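Local atomic coordinates of putative enzyme related to aldose 1-epimerase (Salmonella typhimurium, PDB entry 2HTA), a protein that probably interconverts the alpha and beta anomers of glucose 6-phosphate and related hexose 6-phosphates, acting as a monomeric mutarotase. Residues N253-N258 against E282-T287; L227-C232 against H249-V254; F199-N204 against T222-L227; T174-H179 against S298-T303. All blocks are in the same frame, centred on the assembly; numbering follows the deposited sequence.

Interaction 1: residues N253-N258 against E282-T287; sequences NVVGWN and ETVYAT
Asn253 uses both ends of its side-chain amide to grip the corner that the chain turns at Thr287. Its OD1 accepts two backbone N-H groups, Ala286 N at 2.8 Å, nearly along the C=O axis, and Thr287 N at 3.0 Å from well off it. On the other end ND2 donates to Thr287 OG1 at 2.9 Å, the hydroxyl lying in the amide plane. With three bonds of this kind the flip of the amide is fixed, and chi1 of -48°, which sets CG beside the backbone N, carries the group past the last rung of the ladder. The ladder itself is antiparallel: Asn253-Val284 and Val255-Glu282 are hydrogen-bonded pairs with Val254-Thr283 between them, and Glu282 N reaches Val255 O at 2.8 Å. Glu282 shares a face with Val255 and Val284. Its chain is extended beyond CG, so the carboxylate passes obliquely along Val255, with OE2 3.6 Å from CG1 and also near Trp257 CB. Beside it, Val255 CG2 packs on Val284 CG2 at 3.7 Å. This hydrocarbon flank borders one side of Glu282, which is inferred to be an active-site residue, as is His179 close to it, a pair consistent with the catalytic glutamate and histidine of galactose mutarotases. Val254 and Thr283 face the other way, and Thr283 OG1 is hydrogen-bonded to His248 and Gln302 of the opposing sheet. In its own sheet, strand 253-258 lies between strands 222-226 and 278-286, and strand 172-183 pairs with the far edge of 278-286.

Interaction 2: residues L227-C232 against H249-V254; sequences LNPEAC and HHHLNV
The ring of Pro229 lies against Val254, the two side chains sliding past one another in opposite directions so that Pro229 CG presses on Val254 CG2 at 3.5 Å, tighter than usual for two carbons. In Val254, CG1 takes the place anti to the backbone N (chi1 171°), which leaves CG2 beside that N as the branch that meets the proline. Pro229 CG also comes to the edge of the His251 imidazole, near its plane, 4.4 Å from NE2. The same two residues share a water, which donates to Pro229 O at 2.6 Å and is hydrogen-bonded to His251 NE2 at 2.9 Å. No direct hydrogen bond joins the segments; the polar link is made by solvent. Further along, the carbonyl oxygens of Leu227 and Leu252 come near each other and are bridged by two waters. One water donates to Leu227 O at 2.8 Å and to Leu252 O at 3.1 Å. A second gives a good bond to Leu252 O but only a weak one to Leu227 O. Next to this, Leu227 CD2 runs alongside the amide of Asn253, 4.1 Å from ND2. Leu252 and Asn253 together face Val284 in a classic beta bulge, and the carbonyl of Leu252 there takes both bridging waters. The contact thus lays the loop that leads from strand 222-226 to strand 232-237 over the entry to strand 253-258. Val254 also packs on Leu195, Val281 and His248, while His251 meets Thr283 of strand 278-286 and the ring of His248 in strand 242-249.

Interaction 3: residues F199-N204 against T222-L227; sequences FIDKVN and TDRVYL
Strands 199-201 and 222-226 run antiparallel at 155°, with Ile200 and Val225 as a hydrogen-bonded pair, Ile200 N to Val225 O at 2.8 Å, between the non-hydrogen-bonded pairs Phe199-Tyr226 and Asp201-Arg224. Past the strand end Lys202 N still donates to Asp223 O at 2.9 Å. On the face of Phe199 and Arg224, the extended arginine lies alongside the phenyl ring, the two planes 20° apart, and Phe199 CE1 sits over the centre of the guanidinium, 3.5 Å from Arg224 CZ. In Phe199 a chi1 of 58°, with CG between the backbone N and the carbonyl carbon, brings the ring to this position, and Phe199 CB meets Tyr226 CD2 at 3.6 Å. Arg224 NH2 forms a salt bridge to Asp201 OD2 at 3.2 Å, from above the carboxylate plane, while Asn204 ND2 reaches that oxygen from the opposite face at 2.7 Å. A water joins Asp201 OD1, Asp223 N and Arg224 NE, and Gln216 OE1 accepts from Arg224 NH1 and bonds Tyr226 OH. The ladder extends the large curled antiparallel sheet of the galactose mutarotase-like beta-sandwich: strand 198-201 also pairs with 207-210, and 222-226 with 253-258. The other face carries Ile200, whose CD1 touches Leu227 CD2, and Val225, whose CG2 meets Lys202 CE at 3.5 Å. Lys202 bends at chi3 past Asp223, a probable substrate ligand by comparison with relatives; NZ stays 4.3 Å from OD1, beyond a salt bridge. Val203 CG2 packs against the CB of Asp223, next to its backbone N.

Interaction 4: residues T174-H179 against S298-T303; sequences TTSALH and SRLAQT
Leu178 and Gln302 lie side by side but point opposite ways, each reaching toward the strand that carries the other. Leu178 CD1 comes to 3.7 Å from Gln302 CB and is equally near the backbone N of that residue. Gln302 is fully extended, with CG anti to the backbone N (chi1 -178°), so its amide runs past the leucine to Ser180, whose OG is hydrogen-bonded to OE1. Leu300 comes from the same strand and also stands anti at CG. Its CD2 is the branch that touches, lying 3.5 Å from Ser176 OG, 3.8 Å from Ala177 CA and, more loosely, 4.3 Å from Leu178 CG. The strand axes are 7.6 Å apart and only 20° from parallel, with no hydrogen bond between the segments: this is face-to-face packing of two sheets in a beta-sandwich, the core arrangement of galactose mutarotase-like proteins. Strand 172-183 belongs to the sheet that also holds strand 278-286, and strand 298-308 to the one that also holds strands 162-169 and 242-249. At the other end of the contact a water ties Thr174 OG1 to Ser298 OG, 2.7 Å from each. Ala177 and His179 turn their side chains away from strand 298-303, which puts His179, inferred to be in the active site, on the opposite face of its strand, where its ring meets His110 edge-to-face. Leu178 packs further on Ile164, and Leu300 on Thr283 and His251.

Interactions 3 and 1 lie within one sheet, to which 174-179 of interaction 4 also belongs; 298-303 lies in the facing sheet. Val254 O takes a probable hydrogen bond from Tyr226 N at 2.7 Å, joining interactions 1 and 3, and Leu178 N gives one to Thr283 O at 2.8 Å, joining 4 and 1. Interaction 2 shares Asn253 and Val254 with interaction 1, and His249 N meets Ala301 O of interaction 4. The inferred active site gathers on the first sheet: the side chains of Glu282 and His179 are about 3 Å apart, and the side chain of Asp223, a probable substrate ligand, is about 6 Å from that of Glu282. Interactions 3 and 4 do not touch.

Interaction 1: residues N253-N258 against E282-T287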
# COMPACT_ATOMS: atom_id res chain seq x y z
N ASN A 253 -7.00 -11.97 -5.11
CA ASN A 253 -5.69 -12.24 -5.60
C ASN A 253 -4.67 -11.65 -4.65
O ASN A 253 -5.00 -10.77 -3.84
CB ASN A 253 -5.47 -11.51 -6.97
CG ASN A 253 -6.60 -11.72 -7.94
OD1 ASN A 253 -7.20 -10.74 -8.44
ND2 ASN A 253 -6.90 -13.00 -8.25
N VAL A 254 -3.43 -12.12 -4.75
CA VAL A 254 -2.29 -11.43 -4.14
C VAL A 254 -1.32 -11.16 -5.24
O VAL A 254 -1.23 -11.98 -6.14
CB VAL A 254 -1.66 -12.28 -3.04
CG1 VAL A 254 -0.32 -11.66 -2.51
CG2 VAL A 254 -2.68 -12.40 -1.90
N VAL A 255 -0.65 -9.99 -5.23
CA VAL A 255 0.41 -9.73 -6.18
C VAL A 255 1.75 -9.63 -5.48
O VAL A 255 1.84 -8.99 -4.42
CB VAL A 255 0.12 -8.45 -6.99
CG1 VAL A 255 1.35 -7.96 -7.78
CG2 VAL A 255 -1.01 -8.82 -7.97
N GLY A 256 2.74 -10.33 -6.01
CA GLY A 256 4.10 -10.16 -5.53
C GLY A 256 4.88 -9.43 -6.62
O GLY A 256 4.84 -9.85 -7.79
N TRP A 257 5.60 -8.36 -6.25
CA TRP A 257 6.31 -7.60 -7.27
C TRP A 257 7.61 -7.08 -6.69
O TRP A 257 7.65 -6.58 -5.55
CB TRP A 257 5.45 -6.41 -7.71
CG TRP A 257 6.12 -5.51 -8.69
CD1 TRP A 257 6.50 -5.82 -9.95
CD2 TRP A 257 6.46 -4.14 -8.48
NE1 TRP A 257 7.09 -4.72 -10.56
CE2 TRP A 257 7.04 -3.66 -9.68
CE3 TRP A 257 6.33 -3.25 -7.40
CZ2 TRP A 257 7.50 -2.33 -9.81
CZ3 TRP A 257 6.78 -1.92 -7.53
CH2 TRP A 257 7.35 -1.48 -8.73
N ASN A 258 8.67 -7.18 -7.48
CA ASN A 258 9.88 -6.36 -7.29
C ASN A 258 10.41 -6.03 -8.67
O ASN A 258 10.44 -6.90 -9.52
CB ASN A 258 10.94 -7.11 -6.50
CG ASN A 258 12.22 -6.28 -6.32
OD1 ASN A 258 13.02 -6.20 -7.24
ND2 ASN A 258 12.42 -5.68 -5.11
N GLU A 282 0.78 -7.45 -2.29
CA GLU A 282 -0.38 -6.58 -2.47
C GLU A 282 -1.66 -7.37 -2.27
O GLU A 282 -1.76 -8.50 -2.75
CB GLU A 282 -0.37 -6.04 -3.91
CG GLU A 282 1.00 -5.44 -4.27
CD GLU A 282 1.06 -4.99 -5.72
OE1 GLU A 282 0.00 -4.72 -6.31
OE2 GLU A 282 2.18 -4.85 -6.23
N THR A 283 -2.64 -6.77 -1.60
CA THR A 283 -4.00 -7.36 -1.50
C THR A 283 -4.79 -6.86 -2.67
O THR A 283 -4.94 -5.64 -2.85
CB THR A 283 -4.71 -6.91 -0.22
OG1 THR A 283 -3.90 -7.26 0.91
CG2 THR A 283 -6.03 -7.64 -0.09
N VAL A 284 -5.33 -7.78 -3.45
CA VAL A 284 -5.79 -7.41 -4.81
C VAL A 284 -7.16 -7.97 -5.15
O VAL A 284 -7.48 -9.08 -4.76
CB VAL A 284 -4.73 -7.84 -5.88
CG1 VAL A 284 -5.22 -7.62 -7.35
CG2 VAL A 284 -3.37 -7.09 -5.67
N TYR A 285 -7.97 -7.21 -5.89
CA TYR A 285 -9.22 -7.75 -6.41
C TYR A 285 -9.17 -7.40 -7.90
O TYR A 285 -9.56 -6.32 -8.26
CB TYR A 285 -10.40 -7.10 -5.72
CG TYR A 285 -11.64 -7.99 -5.80
CD1 TYR A 285 -12.17 -8.60 -4.65
CD2 TYR A 285 -12.23 -8.29 -7.04
CE1 TYR A 285 -13.31 -9.47 -4.69
CE2 TYR A 285 -13.40 -9.16 -7.10
CZ TYR A 285 -13.93 -9.71 -5.94
OH TYR A 285 -15.06 -10.53 -5.98
N ALA A 286 -8.56 -8.27 -8.71
CA ALA A 286 -8.27 -7.90 -10.14
C ALA A 286 -8.88 -8.92 -11.18
O ALA A 286 -9.31 -8.51 -12.28
CB ALA A 286 -6.79 -7.74 -10.40
N THR A 287 -8.84 -10.20 -10.89
CA THR A 287 -9.19 -11.19 -11.91
C THR A 287 -10.72 -11.30 -12.18
O THR A 287 -11.15 -12.01 -13.12
CB THR A 287 -8.58 -12.59 -11.61
OG1 THR A 287 -8.98 -12.99 -10.31
CG2 THR A 287 -7.10 -12.57 -11.58

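Interaction 2: residues L227-C232 against H249-V254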
# COMPACT_ATOMS: atom_id res chain seq x y z
N LEU A 227 -3.50 -16.60 -7.96
CA LEU A 227 -4.94 -16.84 -8.15
C LEU A 227 -5.56 -17.60 -6.98
O LEU A 227 -6.77 -17.61 -6.82
CB LEU A 227 -5.10 -17.66 -9.44
CG LEU A 227 -4.57 -16.96 -10.71
CD1 LEU A 227 -4.84 -17.89 -11.90
CD2 LEU A 227 -5.25 -15.64 -10.86
N ASN A 228 -4.72 -18.23 -6.14
CA ASN A 228 -5.23 -19.08 -5.10
C ASN A 228 -4.32 -19.02 -3.84
O ASN A 228 -3.99 -20.05 -3.25
CB ASN A 228 -5.32 -20.51 -5.60
CG ASN A 228 -6.13 -21.42 -4.70
OD1 ASN A 228 -7.17 -21.03 -4.12
ND2 ASN A 228 -5.66 -22.66 -4.58
N PRO A 229 -3.94 -17.80 -3.43
CA PRO A 229 -3.06 -17.64 -2.29
C PRO A 229 -3.83 -17.92 -0.99
O PRO A 229 -5.08 -17.85 -0.95
CB PRO A 229 -2.65 -16.15 -2.39
CG PRO A 229 -3.92 -15.49 -2.94
CD PRO A 229 -4.32 -16.49 -4.02
N GLU A 230 -3.08 -18.25 0.07
CA GLU A 230 -3.65 -18.41 1.37
C GLU A 230 -3.95 -17.04 1.96
O GLU A 230 -3.45 -16.06 1.47
CB GLU A 230 -2.69 -19.19 2.25
CG GLU A 230 -2.50 -20.67 1.83
CD GLU A 230 -1.20 -21.29 2.34
OE1 GLU A 230 -0.60 -20.83 3.34
OE2 GLU A 230 -0.82 -22.31 1.77
N ALA A 231 -4.73 -17.00 3.06
CA ALA A 231 -5.09 -15.75 3.71
C ALA A 231 -3.85 -14.98 4.14
O ALA A 231 -3.82 -13.75 4.09
CB ALA A 231 -5.98 -16.02 4.97
N CYS A 232 -2.84 -15.72 4.61
CA CYS A 232 -1.65 -15.08 5.15
C CYS A 232 -0.43 -15.33 4.24
O CYS A 232 -0.01 -16.48 4.07
CB CYS A 232 -1.40 -15.65 6.56
SG CYS A 232 -0.02 -14.74 7.35
N HIS A 249 -7.97 -9.97 3.22
CA HIS A 249 -9.41 -10.23 3.41
C HIS A 249 -10.25 -9.59 2.33
O HIS A 249 -9.95 -8.51 1.89
CB HIS A 249 -9.86 -9.75 4.80
CG HIS A 249 -9.59 -10.76 5.89
ND1 HIS A 249 -8.58 -10.59 6.81
CD2 HIS A 249 -10.15 -11.97 6.14
CE1 HIS A 249 -8.57 -11.64 7.63
NE2 HIS A 249 -9.49 -12.51 7.22
N HIS A 250 -11.31 -10.28 1.91
CA HIS A 250 -12.27 -9.79 0.93
C HIS A 250 -11.65 -9.65 -0.46
O HIS A 250 -12.27 -9.03 -1.32
CB HIS A 250 -12.95 -8.45 1.36
CG HIS A 250 -13.29 -8.39 2.81
ND1 HIS A 250 -14.15 -9.28 3.41
CD2 HIS A 250 -12.85 -7.56 3.79
CE1 HIS A 250 -14.24 -9.01 4.71
NE2 HIS A 250 -13.47 -7.96 4.97
N HIS A 251 -10.45 -10.20 -0.65
CA HIS A 251 -9.69 -10.06 -1.90
C HIS A 251 -9.95 -11.23 -2.78
O HIS A 251 -10.63 -12.22 -2.38
CB HIS A 251 -8.14 -10.09 -1.55
CG HIS A 251 -7.75 -11.42 -1.02
ND1 HIS A 251 -8.31 -11.92 0.14
CD2 HIS A 251 -7.02 -12.42 -1.55
CE1 HIS A 251 -7.85 -13.14 0.35
NE2 HIS A 251 -7.10 -13.48 -0.68
N LEU A 252 -9.42 -11.14 -4.02
CA LEU A 252 -9.39 -12.31 -4.93
C LEU A 252 -7.99 -12.84 -5.21
O LEU A 252 -7.81 -14.05 -5.48
CB LEU A 252 -10.02 -11.95 -6.29
CG LEU A 252 -11.00 -12.90 -6.94
CD1 LEU A 252 -12.11 -13.41 -5.87
CD2 LEU A 252 -11.63 -12.14 -8.12
N ASN A 253 -7.00 -11.97 -5.11
CA ASN A 253 -5.69 -12.24 -5.60
C ASN A 253 -4.67 -11.65 -4.65
O ASN A 253 -5.00 -10.77 -3.84
CB ASN A 253 -5.47 -11.51 -6.97
CG ASN A 253 -6.60 -11.72 -7.94
OD1 ASN A 253 -7.20 -10.74 -8.44
ND2 ASN A 253 -6.90 -13.00 -8.25
N VAL A 254 -3.43 -12.12 -4.75
CA VAL A 254 -2.29 -11.43 -4.14
C VAL A 254 -1.32 -11.16 -5.24
O VAL A 254 -1.23 -11.98 -6.14
CB VAL A 254 -1.66 -12.28 -3.04
CG1 VAL A 254 -0.32 -11.66 -2.51
CG2 VAL A 254 -2.68 -12.40 -1.90
O HOH W 1 -8.38 -15.69 -8.05
O HOH W 2 -8.41 -16.41 -4.10
O HOH W 3 -6.99 -16.19 -1.72

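Interaction 3: residues F199-N204 against T222-L227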
# COMPACT_ATOMS: atom_id res chain seq x y z
N PHE A 199 -0.54 -18.94 -10.76
CA PHE A 199 -0.24 -17.52 -10.85
C PHE A 199 -0.16 -17.09 -12.31
O PHE A 199 -0.00 -17.93 -13.21
CB PHE A 199 1.08 -17.13 -10.17
CG PHE A 199 2.29 -17.85 -10.69
CD1 PHE A 199 3.06 -17.29 -11.72
CD2 PHE A 199 2.68 -19.06 -10.15
CE1 PHE A 199 4.20 -17.94 -12.21
CE2 PHE A 199 3.85 -19.72 -10.63
CZ PHE A 199 4.60 -19.14 -11.68
N ILE A 200 -0.35 -15.81 -12.52
CA ILE A 200 -0.15 -15.20 -13.86
C ILE A 200 1.14 -14.43 -13.76
O ILE A 200 1.30 -13.61 -12.85
CB ILE A 200 -1.32 -14.26 -14.23
CG1 ILE A 200 -2.59 -15.11 -14.37
CG2 ILE A 200 -1.07 -13.55 -15.61
CD1 ILE A 200 -3.90 -14.28 -14.09
N ASP A 201 2.07 -14.72 -14.66
CA ASP A 201 3.37 -14.07 -14.68
C ASP A 201 3.34 -12.94 -15.71
O ASP A 201 3.49 -13.18 -16.94
CB ASP A 201 4.43 -15.11 -15.07
CG ASP A 201 5.84 -14.59 -14.97
OD1 ASP A 201 6.00 -13.37 -14.89
OD2 ASP A 201 6.79 -15.41 -15.03
N LYS A 202 3.20 -11.71 -15.21
CA LYS A 202 3.09 -10.52 -16.06
C LYS A 202 4.43 -10.15 -16.72
O LYS A 202 4.45 -9.38 -17.67
CB LYS A 202 2.60 -9.35 -15.22
CG LYS A 202 1.10 -9.47 -14.94
CD LYS A 202 0.50 -8.10 -14.63
CE LYS A 202 0.28 -7.97 -13.13
NZ LYS A 202 -0.49 -6.73 -12.82
N VAL A 203 5.53 -10.65 -16.17
CA VAL A 203 6.83 -10.43 -16.76
C VAL A 203 6.96 -11.27 -18.02
O VAL A 203 7.64 -10.87 -18.94
CB VAL A 203 8.02 -10.74 -15.80
CG1 VAL A 203 9.39 -10.71 -16.52
CG2 VAL A 203 8.07 -9.76 -14.64
N ASN A 204 6.29 -12.41 -18.07
CA ASN A 204 6.51 -13.36 -19.12
C ASN A 204 5.20 -13.66 -19.83
O ASN A 204 4.66 -14.74 -19.71
CB ASN A 204 7.12 -14.66 -18.53
CG ASN A 204 8.50 -14.45 -18.01
OD1 ASN A 204 9.42 -14.21 -18.78
ND2 ASN A 204 8.68 -14.53 -16.70
N THR A 222 10.19 -9.57 -10.93
CA THR A 222 9.15 -10.55 -10.65
C THR A 222 7.82 -9.79 -10.55
O THR A 222 7.76 -8.74 -9.91
CB THR A 222 9.44 -11.24 -9.29
OG1 THR A 222 10.69 -11.88 -9.37
CG2 THR A 222 8.37 -12.30 -8.96
N ASP A 223 6.78 -10.26 -11.25
CA ASP A 223 5.50 -9.54 -11.27
C ASP A 223 4.43 -10.58 -11.51
O ASP A 223 4.19 -10.99 -12.63
CB ASP A 223 5.48 -8.44 -12.36
CG ASP A 223 4.27 -7.51 -12.21
OD1 ASP A 223 3.42 -7.76 -11.31
OD2 ASP A 223 4.18 -6.51 -12.98
N ARG A 224 3.84 -11.07 -10.42
CA ARG A 224 2.99 -12.24 -10.45
C ARG A 224 1.68 -11.98 -9.72
O ARG A 224 1.66 -11.37 -8.62
CB ARG A 224 3.71 -13.45 -9.83
CG ARG A 224 4.78 -13.98 -10.84
CD ARG A 224 5.80 -14.85 -10.21
NE ARG A 224 6.67 -15.27 -11.31
CZ ARG A 224 7.26 -16.45 -11.38
NH1 ARG A 224 7.11 -17.31 -10.37
NH2 ARG A 224 7.99 -16.76 -12.44
N VAL A 225 0.59 -12.43 -10.34
CA VAL A 225 -0.73 -12.39 -9.75
C VAL A 225 -1.09 -13.79 -9.27
O VAL A 225 -1.28 -14.71 -10.07
CB VAL A 225 -1.84 -11.94 -10.76
CG1 VAL A 225 -3.19 -11.81 -10.02
CG2 VAL A 225 -1.41 -10.63 -11.50
N TYR A 226 -1.11 -14.01 -7.96
CA TYR A 226 -1.49 -15.32 -7.45
C TYR A 226 -3.02 -15.48 -7.42
O TYR A 226 -3.73 -14.61 -6.93
CB TYR A 226 -0.82 -15.53 -6.04
CG TYR A 226 0.69 -15.39 -6.23
CD1 TYR A 226 1.31 -14.16 -6.10
CD2 TYR A 226 1.47 -16.49 -6.66
CE1 TYR A 226 2.69 -14.03 -6.32
CE2 TYR A 226 2.81 -16.36 -6.88
CZ TYR A 226 3.41 -15.12 -6.72
OH TYR A 226 4.76 -14.98 -6.94
N LEU A 227 -3.50 -16.60 -7.96
CA LEU A 227 -4.94 -16.84 -8.15
C LEU A 227 -5.56 -17.60 -6.98
O LEU A 227 -6.77 -17.61 -6.82
CB LEU A 227 -5.10 -17.66 -9.44
CG LEU A 227 -4.57 -16.96 -10.71
CD1 LEU A 227 -4.84 -17.89 -11.90
CD2 LEU A 227 -5.25 -15.64 -10.86
O HOH W 4 7.39 -12.76 -12.77

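Interaction 4: residues T174-H179 against S298-T303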
# COMPACT_ATOMS: atom_id res chain seq x y z
N THR A 174 -15.67 -2.58 -9.87
CA THR A 174 -14.30 -2.07 -9.85
C THR A 174 -13.25 -3.18 -9.71
O THR A 174 -13.57 -4.33 -9.38
CB THR A 174 -14.03 -1.10 -8.63
OG1 THR A 174 -14.18 -1.82 -7.38
CG2 THR A 174 -14.95 0.09 -8.60
N THR A 175 -11.99 -2.82 -9.95
CA THR A 175 -10.89 -3.63 -9.46
C THR A 175 -9.99 -2.70 -8.64
O THR A 175 -10.00 -1.46 -8.79
CB THR A 175 -10.11 -4.32 -10.59
OG1 THR A 175 -9.60 -3.33 -11.49
CG2 THR A 175 -11.05 -5.35 -11.41
N SER A 176 -9.28 -3.27 -7.67
CA SER A 176 -8.57 -2.45 -6.69
C SER A 176 -7.42 -3.25 -6.07
O SER A 176 -7.35 -4.48 -6.26
CB SER A 176 -9.49 -1.96 -5.59
OG SER A 176 -10.20 -3.04 -4.99
N ALA A 177 -6.57 -2.55 -5.32
CA ALA A 177 -5.45 -3.17 -4.59
C ALA A 177 -4.99 -2.29 -3.42
O ALA A 177 -5.15 -1.03 -3.45
CB ALA A 177 -4.23 -3.37 -5.53
N LEU A 178 -4.42 -2.94 -2.38
CA LEU A 178 -3.62 -2.19 -1.42
C LEU A 178 -2.18 -2.62 -1.77
O LEU A 178 -1.82 -3.79 -1.60
CB LEU A 178 -4.04 -2.57 0.03
CG LEU A 178 -5.52 -2.41 0.32
CD1 LEU A 178 -5.89 -2.89 1.76
CD2 LEU A 178 -5.91 -0.90 0.16
N HIS A 179 -1.43 -1.71 -2.37
CA HIS A 179 -0.20 -2.03 -3.11
C HIS A 179 1.01 -1.94 -2.17
O HIS A 179 1.98 -1.25 -2.47
CB HIS A 179 -0.05 -0.99 -4.24
CG HIS A 179 0.96 -1.32 -5.29
ND1 HIS A 179 2.28 -1.53 -5.01
CD2 HIS A 179 0.86 -1.34 -6.66
CE1 HIS A 179 2.96 -1.73 -6.13
NE2 HIS A 179 2.13 -1.59 -7.14
N SER A 298 -18.37 -2.23 -1.33
CA SER A 298 -17.29 -3.22 -1.46
C SER A 298 -16.27 -2.99 -0.37
O SER A 298 -16.17 -1.86 0.20
CB SER A 298 -16.63 -3.14 -2.82
OG SER A 298 -16.17 -1.81 -3.00
N ARG A 299 -15.50 -4.05 -0.07
CA ARG A 299 -14.48 -3.90 0.94
C ARG A 299 -13.25 -4.66 0.47
O ARG A 299 -13.35 -5.68 -0.22
CB ARG A 299 -14.98 -4.45 2.30
CG ARG A 299 -16.16 -3.64 2.87
CD ARG A 299 -16.37 -3.89 4.37
NE ARG A 299 -17.12 -5.12 4.59
CZ ARG A 299 -16.66 -6.15 5.31
NH1 ARG A 299 -15.47 -6.06 5.89
NH2 ARG A 299 -17.41 -7.26 5.49
N LEU A 300 -12.07 -4.16 0.85
CA LEU A 300 -10.81 -4.87 0.66
C LEU A 300 -9.94 -4.51 1.90
O LEU A 300 -9.93 -3.33 2.33
CB LEU A 300 -10.12 -4.33 -0.58
CG LEU A 300 -8.93 -5.07 -1.19
CD1 LEU A 300 -9.33 -6.52 -1.65
CD2 LEU A 300 -8.33 -4.23 -2.33
N ALA A 301 -9.29 -5.51 2.49
CA ALA A 301 -8.51 -5.25 3.73
C ALA A 301 -7.24 -6.02 3.76
O ALA A 301 -7.15 -7.15 3.26
CB ALA A 301 -9.35 -5.55 5.01
N GLN A 302 -6.26 -5.41 4.42
CA GLN A 302 -4.96 -6.02 4.65
C GLN A 302 -4.53 -5.75 6.13
O GLN A 302 -4.72 -4.63 6.61
CB GLN A 302 -3.95 -5.40 3.68
CG GLN A 302 -2.54 -6.02 3.83
CD GLN A 302 -1.53 -5.41 2.92
OE1 GLN A 302 -0.66 -4.68 3.38
NE2 GLN A 302 -1.64 -5.69 1.60
N THR A 303 -4.03 -6.77 6.82
CA THR A 303 -3.45 -6.65 8.15
C THR A 303 -2.00 -7.11 8.05
O THR A 303 -1.68 -8.05 7.33
CB THR A 303 -4.29 -7.45 9.18
OG1 THR A 303 -5.56 -6.79 9.27
CG2 THR A 303 -3.64 -7.41 10.58
O HOH W 5 -14.16 -1.28 -4.71